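Local coordinates for protein cyclohexadienyl dehydratase (Synthetic construct, PDB 5JOS) that probably catalyses the dehydration of prephenate and of arogenate in phenylalanine biosynthesis, on the two-lobed scaffold of a periplasmic solute-binding protein, at residues T69-P72 against T73-S76; I129-P132 against D133-V136; G235-E238 against K239-K243. One frame throughout, in Å; residues are numbered along the deposited sequence.

Contact 1 (T69-P72 against T73-S76)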
ATOM      1  N   THR A  69      -6.023  15.015  -9.413  1.00 43.75           N
ATOM      2  CA  THR A  69      -5.066  14.751 -10.459  1.00 46.70           C
ATOM      3  C   THR A  69      -5.470  13.374 -11.044  1.00 46.71           C
ATOM      4  O   THR A  69      -6.422  12.724 -10.545  1.00 42.28           O
ATOM      5  CB  THR A  69      -3.614  14.821  -9.909  1.00 41.45           C
ATOM      6  OG1 THR A  69      -2.634  14.777 -10.960  1.00 42.27           O
ATOM      7  CG2 THR A  69      -3.347  13.713  -9.035  1.00 42.44           C
ATOM      8  N   THR A  70      -4.763  12.943 -12.077  1.00 45.13           N
ATOM      9  CA  THR A  70      -5.061  11.680 -12.750  1.00 41.46           C
ATOM     10  C   THR A  70      -3.737  10.956 -12.971  1.00 41.56           C
ATOM     11  O   THR A  70      -2.645  11.576 -12.949  1.00 40.77           O
ATOM     12  CB  THR A  70      -5.666  11.905 -14.150  1.00 42.37           C
ATOM     13  OG1 THR A  70      -4.640  12.410 -14.988  1.00 45.38           O
ATOM     14  CG2 THR A  70      -6.862  12.936 -14.158  1.00 44.81           C
ATOM     15  N   TRP A  71      -3.801   9.661 -13.258  1.00 35.95           N
ATOM     16  CA  TRP A  71      -2.552   8.929 -13.394  1.00 36.72           C
ATOM     17  C   TRP A  71      -1.678   9.456 -14.536  1.00 34.83           C
ATOM     18  O   TRP A  71      -0.486   9.526 -14.346  1.00 37.77           O
ATOM     19  CB  TRP A  71      -2.776   7.392 -13.447  1.00 36.02           C
ATOM     20  CG  TRP A  71      -3.409   6.922 -12.151  1.00 33.85           C
ATOM     21  CD1 TRP A  71      -4.756   6.745 -11.912  1.00 35.15           C
ATOM     22  CD2 TRP A  71      -2.762   6.735 -10.920  1.00 33.03           C
ATOM     23  NE1 TRP A  71      -4.945   6.415 -10.615  1.00 34.95           N
ATOM     24  CE2 TRP A  71      -3.751   6.415  -9.973  1.00 30.24           C
ATOM     25  CE3 TRP A  71      -1.428   6.784 -10.508  1.00 33.02           C
ATOM     26  CZ2 TRP A  71      -3.463   6.175  -8.672  1.00 33.21           C
ATOM     27  CZ3 TRP A  71      -1.163   6.590  -9.220  1.00 34.93           C
ATOM     28  CH2 TRP A  71      -2.173   6.260  -8.299  1.00 31.76           C
ATOM     29  N   PRO A  72      -2.269   9.862 -15.663  1.00 38.79           N
ATOM     30  CA  PRO A  72      -1.570  10.419 -16.787  1.00 42.49           C
ATOM     31  C   PRO A  72      -0.967  11.782 -16.513  1.00 47.47           C
ATOM     32  O   PRO A  72      -0.056  12.135 -17.152  1.00 48.88           O
ATOM     33  CB  PRO A  72      -2.687  10.607 -17.850  1.00 46.13           C
ATOM     34  CG  PRO A  72      -3.633   9.498 -17.521  1.00 45.35           C
ATOM     35  CD  PRO A  72      -3.681   9.588 -16.035  1.00 39.76           C
ATOM     36  N   THR A  73      -1.458  12.544 -15.566  1.00 46.53           N
ATOM     37  CA  THR A  73      -0.868  13.864 -15.323  1.00 44.83           C
ATOM     38  C   THR A  73      -0.247  13.977 -13.949  1.00 42.48           C
ATOM     39  O   THR A  73       0.126  15.059 -13.517  1.00 44.20           O
ATOM     40  CB  THR A  73      -1.968  14.925 -15.386  1.00 44.64           C
ATOM     41  OG1 THR A  73      -2.970  14.568 -14.449  1.00 41.68           O
ATOM     42  CG2 THR A  73      -2.555  15.006 -16.793  1.00 45.32           C
ATOM     43  N   LEU A  74      -0.136  12.873 -13.238  1.00 41.49           N
ATOM     44  CA  LEU A  74       0.334  12.939 -11.861  1.00 39.64           C
ATOM     45  C   LEU A  74       1.713  13.583 -11.773  1.00 44.40           C
ATOM     46  O   LEU A  74       2.000  14.392 -10.877  1.00 43.92           O
ATOM     47  CB  LEU A  74       0.482  11.541 -11.353  1.00 39.61           C
ATOM     48  CG  LEU A  74       0.969  11.310  -9.941  1.00 41.88           C
ATOM     49  CD1 LEU A  74      -0.053  11.877  -8.940  1.00 42.95           C
ATOM     50  CD2 LEU A  74       1.192   9.824  -9.656  1.00 42.21           C
ATOM     51  N   MET A  75       2.601  13.157 -12.667  1.00 46.96           N
ATOM     52  CA  MET A  75       3.984  13.549 -12.542  1.00 47.97           C
ATOM     53  C   MET A  75       4.110  14.980 -13.005  1.00 47.09           C
ATOM     54  O   MET A  75       4.836  15.728 -12.362  1.00 44.17           O
ATOM     55  CB  MET A  75       4.946  12.621 -13.343  1.00 51.36           C
ATOM     56  CG  MET A  75       4.960  11.131 -12.901  1.00 56.87           C
ATOM     57  SD  MET A  75       5.085  11.069 -11.049  1.00 67.26           S
ATOM     58  CE  MET A  75       6.561  12.171 -10.880  1.00 66.77           C
ATOM     59  N   SER A  76       3.429  15.357 -14.088  1.00 47.04           N
ATOM     60  CA  SER A  76       3.598  16.742 -14.576  1.00 53.85           C
ATOM     61  C   SER A  76       2.886  17.724 -13.650  1.00 49.61           C
ATOM     62  O   SER A  76       3.426  18.793 -13.402  1.00 52.20           O
ATOM     63  CB  SER A  76       3.182  16.913 -16.056  1.00 57.16           C
ATOM     64  OG  SER A  76       1.858  16.520 -16.149  1.00 61.90           O
TER
HETATM   65  O   HOH W   1       1.896  11.001 -14.477  1.00 48.77           O
HETATM   66  O   HOH W   2       2.369  13.305 -15.824  1.00 44.89           O
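The indole of Trp71 is met obliquely by Leu74, whose CD2 comes to 4.0 Å from CZ3 of Trp71, at the outer part of the six-membered ring. The two side chains run side by side in the same direction. At the rim of the five-membered ring the Trp71 NE1 is hydrogen-bonded to Asp32 OD1, which probably holds the indole in its rotation, and Thr30 and Arg96 also touch this side chain. The other branch of Leu74, CD1, packs 3.8 Å from CG2 of Thr69, so this buried leucine is shared between an indole and a methyl.

Next to this apolar patch the threonine hydroxyls gather. Thr70 OG1 and Thr73 OG1 are hydrogen-bonded at 2.8 Å, and Thr73 N gives a bent bond (139°) to Thr70 O at 3.0 Å. With chi1 of 56°, Thr73 OG1 sits between its own backbone N and carbonyl carbon, where it meets both Thr70 and Asp77. Asp77 OD2 also bonds Thr69 OG1. A valine in place of Thr73 would probably leave the Thr70 hydroxyl and the Asp77 carboxylate each short of a partner. Two waters continue the turn: one links Trp71 O to Met75 N, the other Pro72 O to Ser76 N.

The stretch carries the chain from strand 63-68 into helix 74-79, with Thr73 at the N-cap position. Thr69 pairs by backbone with Thr29, while Leu74 and Met75 rest on Met212 of strand 205-213 and Trp71 and Met75 on Arg96 of helix 94-97.

Contact 2 (I129-P132 against D133-V136)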
ATOM      1  N   ILE A 129       5.274 -22.052   5.273  1.00 48.99           N
ATOM      2  CA  ILE A 129       4.558 -22.339   4.044  1.00 48.48           C
ATOM      3  C   ILE A 129       5.325 -23.340   3.193  1.00 47.29           C
ATOM      4  O   ILE A 129       4.710 -24.227   2.588  1.00 48.64           O
ATOM      5  CB  ILE A 129       4.207 -21.034   3.260  1.00 44.45           C
ATOM      6  CG1 ILE A 129       3.231 -20.184   4.108  1.00 46.64           C
ATOM      7  CG2 ILE A 129       3.605 -21.355   1.898  1.00 43.32           C
ATOM      8  CD1 ILE A 129       3.196 -18.733   3.735  1.00 45.69           C
ATOM      9  N   ASN A 130       6.637 -23.181   3.134  1.00 47.15           N
ATOM     10  CA  ASN A 130       7.482 -24.048   2.365  1.00 49.51           C
ATOM     11  C   ASN A 130       7.706 -25.409   3.090  1.00 54.38           C
ATOM     12  O   ASN A 130       8.822 -25.732   3.495  1.00 50.03           O
ATOM     13  CB  ASN A 130       8.799 -23.336   2.176  1.00 50.91           C
ATOM     14  CG  ASN A 130       9.693 -24.056   1.210  1.00 50.01           C
ATOM     15  OD1 ASN A 130       9.251 -24.699   0.269  1.00 43.64           O
ATOM     16  ND2 ASN A 130      10.962 -23.968   1.458  1.00 54.52           N
ATOM     17  N   ARG A 131       6.637 -26.186   3.266  1.00 56.58           N
ATOM     18  CA  ARG A 131       6.679 -27.515   3.943  1.00 60.70           C
ATOM     19  C   ARG A 131       5.968 -28.547   3.064  1.00 58.44           C
ATOM     20  O   ARG A 131       5.009 -28.207   2.362  1.00 54.03           O
ATOM     21  CB  ARG A 131       5.920 -27.495   5.259  1.00 65.33           C
ATOM     22  CG  ARG A 131       6.445 -26.516   6.244  1.00 70.70           C
ATOM     23  CD  ARG A 131       7.816 -27.004   6.659  1.00 85.50           C
ATOM     24  NE  ARG A 131       8.309 -26.242   7.785  1.00100.15           N
ATOM     25  CZ  ARG A 131       7.803 -26.324   9.006  1.00105.79           C
ATOM     26  NH1 ARG A 131       6.784 -27.146   9.274  1.00109.07           N
ATOM     27  NH2 ARG A 131       8.318 -25.581   9.967  1.00105.34           N
ATOM     28  N   PRO A 132       6.367 -29.823   3.168  1.00 59.48           N
ATOM     29  CA  PRO A 132       5.886 -30.817   2.181  1.00 60.21           C
ATOM     30  C   PRO A 132       4.399 -31.181   2.322  1.00 58.22           C
ATOM     31  O   PRO A 132       3.765 -31.666   1.401  1.00 60.59           O
ATOM     32  CB  PRO A 132       6.790 -32.040   2.417  1.00 64.93           C
ATOM     33  CG  PRO A 132       7.443 -31.820   3.749  1.00 65.86           C
ATOM     34  CD  PRO A 132       7.343 -30.376   4.141  1.00 64.37           C
ATOM     35  N   ASP A 133       3.840 -30.951   3.478  1.00 59.27           N
ATOM     36  CA  ASP A 133       2.407 -31.218   3.655  1.00 63.10           C
ATOM     37  C   ASP A 133       1.535 -30.001   3.175  1.00 56.89           C
ATOM     38  O   ASP A 133       0.290 -30.031   3.212  1.00 60.74           O
ATOM     39  CB  ASP A 133       2.209 -31.510   5.127  1.00 71.43           C
ATOM     40  CG  ASP A 133       3.250 -30.789   5.955  1.00 77.25           C
ATOM     41  OD1 ASP A 133       4.313 -31.367   6.277  1.00 84.97           O
ATOM     42  OD2 ASP A 133       3.055 -29.592   6.156  1.00 76.91           O
ATOM     43  N   VAL A 134       2.151 -28.932   2.695  1.00 51.28           N
ATOM     44  CA  VAL A 134       1.357 -27.700   2.426  1.00 47.72           C
ATOM     45  C   VAL A 134       0.948 -27.730   0.961  1.00 46.31           C
ATOM     46  O   VAL A 134       1.812 -27.869   0.103  1.00 47.14           O
ATOM     47  CB  VAL A 134       2.150 -26.422   2.778  1.00 47.79           C
ATOM     48  CG1 VAL A 134       1.306 -25.180   2.440  1.00 46.18           C
ATOM     49  CG2 VAL A 134       2.551 -26.447   4.264  1.00 50.14           C
ATOM     50  N   ARG A 135      -0.364 -27.647   0.683  1.00 43.87           N
ATOM     51  CA  ARG A 135      -0.850 -27.628  -0.683  1.00 41.96           C
ATOM     52  C   ARG A 135      -0.983 -26.190  -1.194  1.00 40.38           C
ATOM     53  O   ARG A 135      -1.855 -25.403  -0.746  1.00 38.47           O
ATOM     54  CB  ARG A 135      -2.172 -28.411  -0.825  1.00 44.93           C
ATOM     55  CG  ARG A 135      -1.996 -29.921  -0.612  1.00 49.04           C
ATOM     56  CD  ARG A 135      -3.335 -30.605  -0.333  1.00 53.00           C
ATOM     57  NE  ARG A 135      -4.004 -29.842   0.739  1.00 60.01           N
ATOM     58  CZ  ARG A 135      -5.291 -29.936   1.093  1.00 62.35           C
ATOM     59  NH1 ARG A 135      -6.093 -30.781   0.488  1.00 66.49           N
ATOM     60  NH2 ARG A 135      -5.788 -29.176   2.063  1.00 57.43           N
ATOM     61  N   VAL A 136      -0.098 -25.860  -2.127  1.00 37.16           N
ATOM     62  CA  VAL A 136       0.007 -24.560  -2.698  1.00 36.72           C
ATOM     63  C   VAL A 136      -0.637 -24.497  -4.030  1.00 38.47           C
ATOM     64  O   VAL A 136      -0.444 -25.377  -4.850  1.00 37.63           O
ATOM     65  CB  VAL A 136       1.476 -24.168  -2.876  1.00 37.20           C
ATOM     66  CG1 VAL A 136       1.628 -22.860  -3.633  1.00 37.13           C
ATOM     67  CG2 VAL A 136       2.105 -23.983  -1.511  1.00 36.02           C
TER
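Val134 fills the tight side of this turn, set against backbone oxygens from two directions. Its CB lies 3.4 Å from Ile129 O, both its methyls are close to that same oxygen, and its N bonds Arg131 O at 3.0 Å. That bond closes a type I beta turn from Arg131 to Val134. An inverse gamma turn centred on Asn130 comes just before, with a weak bond from Arg131 N to Ile129 O. Val134 CG2 also packs 3.7 Å from CB of Arg131.

The outer side is much looser. Asp133 lies alongside the Pro132 ring, its OD1 3.8 Å from Pro132 CD, and its OD2 comes to 3.7 Å from CB of Arg131. The arginine bends at chi2 (-67°) and leads its guanidinium away, leaving Arg131 NH1 5.4 Å from Asp133 OD2, so no salt bridge forms between these exposed residues.

The turn joins helix 126-129 to strand 135-138. Ile129 and Val134 both touch Phe123. Val134 and Val136 pair by backbone with Lys156, at the start of strand 156-159, while Arg135 pairs with Asp176 and Val177, where strand 177-181 runs along the other flank.

Contact 3 (G235-E238 against K239-K243)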
ATOM      1  N   GLY A 235       0.602   3.605  16.511  1.00 54.99           N
ATOM      2  CA  GLY A 235      -0.402   2.574  16.186  1.00 58.63           C
ATOM      3  C   GLY A 235      -1.414   3.036  15.168  1.00 56.59           C
ATOM      4  O   GLY A 235      -2.339   2.302  14.846  1.00 56.29           O
ATOM      5  N   THR A 236      -1.231   4.233  14.632  1.00 48.77           N
ATOM      6  CA  THR A 236      -2.218   4.763  13.722  1.00 47.89           C
ATOM      7  C   THR A 236      -2.223   3.970  12.412  1.00 44.42           C
ATOM      8  O   THR A 236      -3.290   3.748  11.866  1.00 41.69           O
ATOM      9  CB  THR A 236      -1.951   6.251  13.437  1.00 49.96           C
ATOM     10  OG1 THR A 236      -1.599   6.853  14.678  1.00 50.09           O
ATOM     11  CG2 THR A 236      -3.200   6.922  12.825  1.00 48.73           C
ATOM     12  N   TYR A 237      -1.073   3.542  11.894  1.00 41.42           N
ATOM     13  CA  TYR A 237      -1.140   2.749  10.668  1.00 40.86           C
ATOM     14  C   TYR A 237      -1.813   1.370  10.933  1.00 39.37           C
ATOM     15  O   TYR A 237      -2.504   0.847  10.043  1.00 36.36           O
ATOM     16  CB  TYR A 237       0.184   2.555   9.926  1.00 38.99           C
ATOM     17  CG  TYR A 237       0.479   3.718   8.980  1.00 38.14           C
ATOM     18  CD1 TYR A 237      -0.175   3.835   7.780  1.00 37.49           C
ATOM     19  CD2 TYR A 237       1.340   4.747   9.329  1.00 38.75           C
ATOM     20  CE1 TYR A 237       0.008   4.912   6.933  1.00 35.43           C
ATOM     21  CE2 TYR A 237       1.526   5.851   8.460  1.00 39.17           C
ATOM     22  CZ  TYR A 237       0.874   5.904   7.259  1.00 34.85           C
ATOM     23  OH  TYR A 237       1.033   6.890   6.312  1.00 36.77           O
ATOM     24  N   GLU A 238      -1.617   0.797  12.088  1.00 41.87           N
ATOM     25  CA  GLU A 238      -2.271  -0.469  12.378  1.00 48.17           C
ATOM     26  C   GLU A 238      -3.795  -0.316  12.260  1.00 46.02           C
ATOM     27  O   GLU A 238      -4.450  -1.157  11.687  1.00 45.16           O
ATOM     28  CB  GLU A 238      -1.968  -0.946  13.795  1.00 58.56           C
ATOM     29  CG  GLU A 238      -0.641  -1.605  13.929  1.00 64.60           C
ATOM     30  CD  GLU A 238      -0.251  -1.813  15.382  1.00 76.06           C
ATOM     31  OE1 GLU A 238       0.963  -1.671  15.669  1.00 79.73           O
ATOM     32  OE2 GLU A 238      -1.141  -2.083  16.240  1.00 80.43           O
ATOM     33  N   LYS A 239      -4.337   0.764  12.823  1.00 45.08           N
ATOM     34  CA  LYS A 239      -5.795   0.988  12.840  1.00 48.89           C
ATOM     35  C   LYS A 239      -6.291   1.240  11.426  1.00 41.89           C
ATOM     36  O   LYS A 239      -7.330   0.784  11.027  1.00 38.95           O
ATOM     37  CB  LYS A 239      -6.153   2.197  13.704  1.00 50.99           C
ATOM     38  CG  LYS A 239      -6.571   1.803  15.082  1.00 66.75           C
ATOM     39  CD  LYS A 239      -5.394   1.641  16.021  1.00 73.90           C
ATOM     40  CE  LYS A 239      -5.715   2.312  17.351  1.00 86.10           C
ATOM     41  NZ  LYS A 239      -4.515   2.409  18.234  1.00 91.32           N
ATOM     42  N   LEU A 240      -5.508   1.941  10.656  1.00 37.99           N
ATOM     43  CA  LEU A 240      -5.828   2.149   9.269  1.00 36.14           C
ATOM     44  C   LEU A 240      -5.823   0.873   8.450  1.00 36.78           C
ATOM     45  O   LEU A 240      -6.680   0.677   7.572  1.00 36.06           O
ATOM     46  CB  LEU A 240      -4.826   3.122   8.650  1.00 38.70           C
ATOM     47  CG  LEU A 240      -4.924   4.574   9.124  1.00 39.82           C
ATOM     48  CD1 LEU A 240      -3.783   5.374   8.457  1.00 40.80           C
ATOM     49  CD2 LEU A 240      -6.258   5.115   8.674  1.00 40.10           C
ATOM     50  N   TYR A 241      -4.827   0.019   8.678  1.00 37.47           N
ATOM     51  CA  TYR A 241      -4.808  -1.302   8.012  1.00 35.27           C
ATOM     52  C   TYR A 241      -6.061  -2.071   8.358  1.00 39.08           C
ATOM     53  O   TYR A 241      -6.746  -2.685   7.525  1.00 39.13           O
ATOM     54  CB  TYR A 241      -3.612  -2.128   8.488  1.00 39.66           C
ATOM     55  CG  TYR A 241      -2.320  -1.903   7.711  1.00 40.27           C
ATOM     56  CD1 TYR A 241      -1.913  -0.638   7.375  1.00 40.44           C
ATOM     57  CD2 TYR A 241      -1.481  -2.984   7.354  1.00 47.37           C
ATOM     58  CE1 TYR A 241      -0.735  -0.408   6.697  1.00 42.17           C
ATOM     59  CE2 TYR A 241      -0.279  -2.755   6.654  1.00 45.54           C
ATOM     60  CZ  TYR A 241       0.081  -1.465   6.371  1.00 44.26           C
ATOM     61  OH  TYR A 241       1.244  -1.173   5.676  1.00 48.55           O
ATOM     62  N   GLU A 242      -6.405  -2.018   9.616  1.00 40.55           N
ATOM     63  CA  GLU A 242      -7.564  -2.722  10.024  1.00 47.19           C
ATOM     64  C   GLU A 242      -8.847  -2.175   9.356  1.00 45.99           C
ATOM     65  O   GLU A 242      -9.637  -2.924   8.753  1.00 44.12           O
ATOM     66  CB  GLU A 242      -7.598  -2.614  11.517  1.00 51.31           C
ATOM     67  CG  GLU A 242      -8.760  -3.223  12.162  1.00 63.95           C
ATOM     68  CD  GLU A 242      -8.536  -3.112  13.642  1.00 76.75           C
ATOM     69  OE1 GLU A 242      -9.257  -2.342  14.287  1.00 80.59           O
ATOM     70  OE2 GLU A 242      -7.543  -3.698  14.124  1.00 83.02           O
ATOM     71  N   LYS A 243      -9.042  -0.875   9.498  1.00 43.33           N
ATOM     72  CA  LYS A 243     -10.209  -0.192   8.972  1.00 43.06           C
ATOM     73  C   LYS A 243     -10.338  -0.367   7.434  1.00 41.75           C
ATOM     74  O   LYS A 243     -11.395  -0.728   6.931  1.00 43.36           O
ATOM     75  CB  LYS A 243     -10.123   1.288   9.320  1.00 45.07           C
ATOM     76  CG  LYS A 243     -11.242   2.132   8.749  1.00 49.12           C
ATOM     77  CD  LYS A 243     -11.124   3.616   9.103  1.00 48.45           C
ATOM     78  CE  LYS A 243     -12.303   4.342   8.458  1.00 52.72           C
ATOM     79  NZ  LYS A 243     -12.205   5.849   8.496  1.00 55.06           N
TER
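Tyr237 O accepts the N-H of Tyr241 at 2.8 Å, a straight bond of 165°, and the tyrosine ring of Tyr241 comes close to the same oxygen, with CD1 3.1 Å from it. This is the first turn of helix 236-245, which starts straight out of a Schellman motif: Gly235 is the C-prime residue of the preceding helix 218-233 and the N-cap position of the new one. Its positive phi (95°) is one that glycine adopts readily. Its own oxygen takes the N-H of Lys239, and the Lys239 chain, bent at chi2 (86°), doubles back so that its CD lies 3.3 Å from Gly235 O.

On the buried flank Tyr237 and Leu240 touch through CD1 of each, 4.0 Å apart, and both reach Val52 on helix 48-60. The hydroxyls of both tyrosines are hydrogen-bonded outside helix 236-245: Tyr237 OH to Tyr211 OH, Tyr241 OH to Tyr106 O. Glu238 and Glu242 face solvent, joined through the backbone bond from Glu242 N to Glu238 O. Thr236 O accepts the N-H of Leu240 and has the leucine branch point close by, with CG of Leu240 3.3 Å from that oxygen.

The three contacts come in series along the chain, each a local turn at or near the end of a helix or strand. Contact 1 and contact 3 belong to the lobe built from both chain ends, as in other family 3 solute-binding proteins, while contact 2 lies in the other lobe, on the five-stranded mixed sheet that includes strand 135-138. The centres of contacts 1 and 2 are about 43 Å apart, on opposite sides of the chain's centre; the centre of contact 3 is about 28 Å from that of contact 1 and about 31 Å from contact 2's. None touches another. They thus lie in separate parts of a scaffold whose interlobe cleft probably holds the active site.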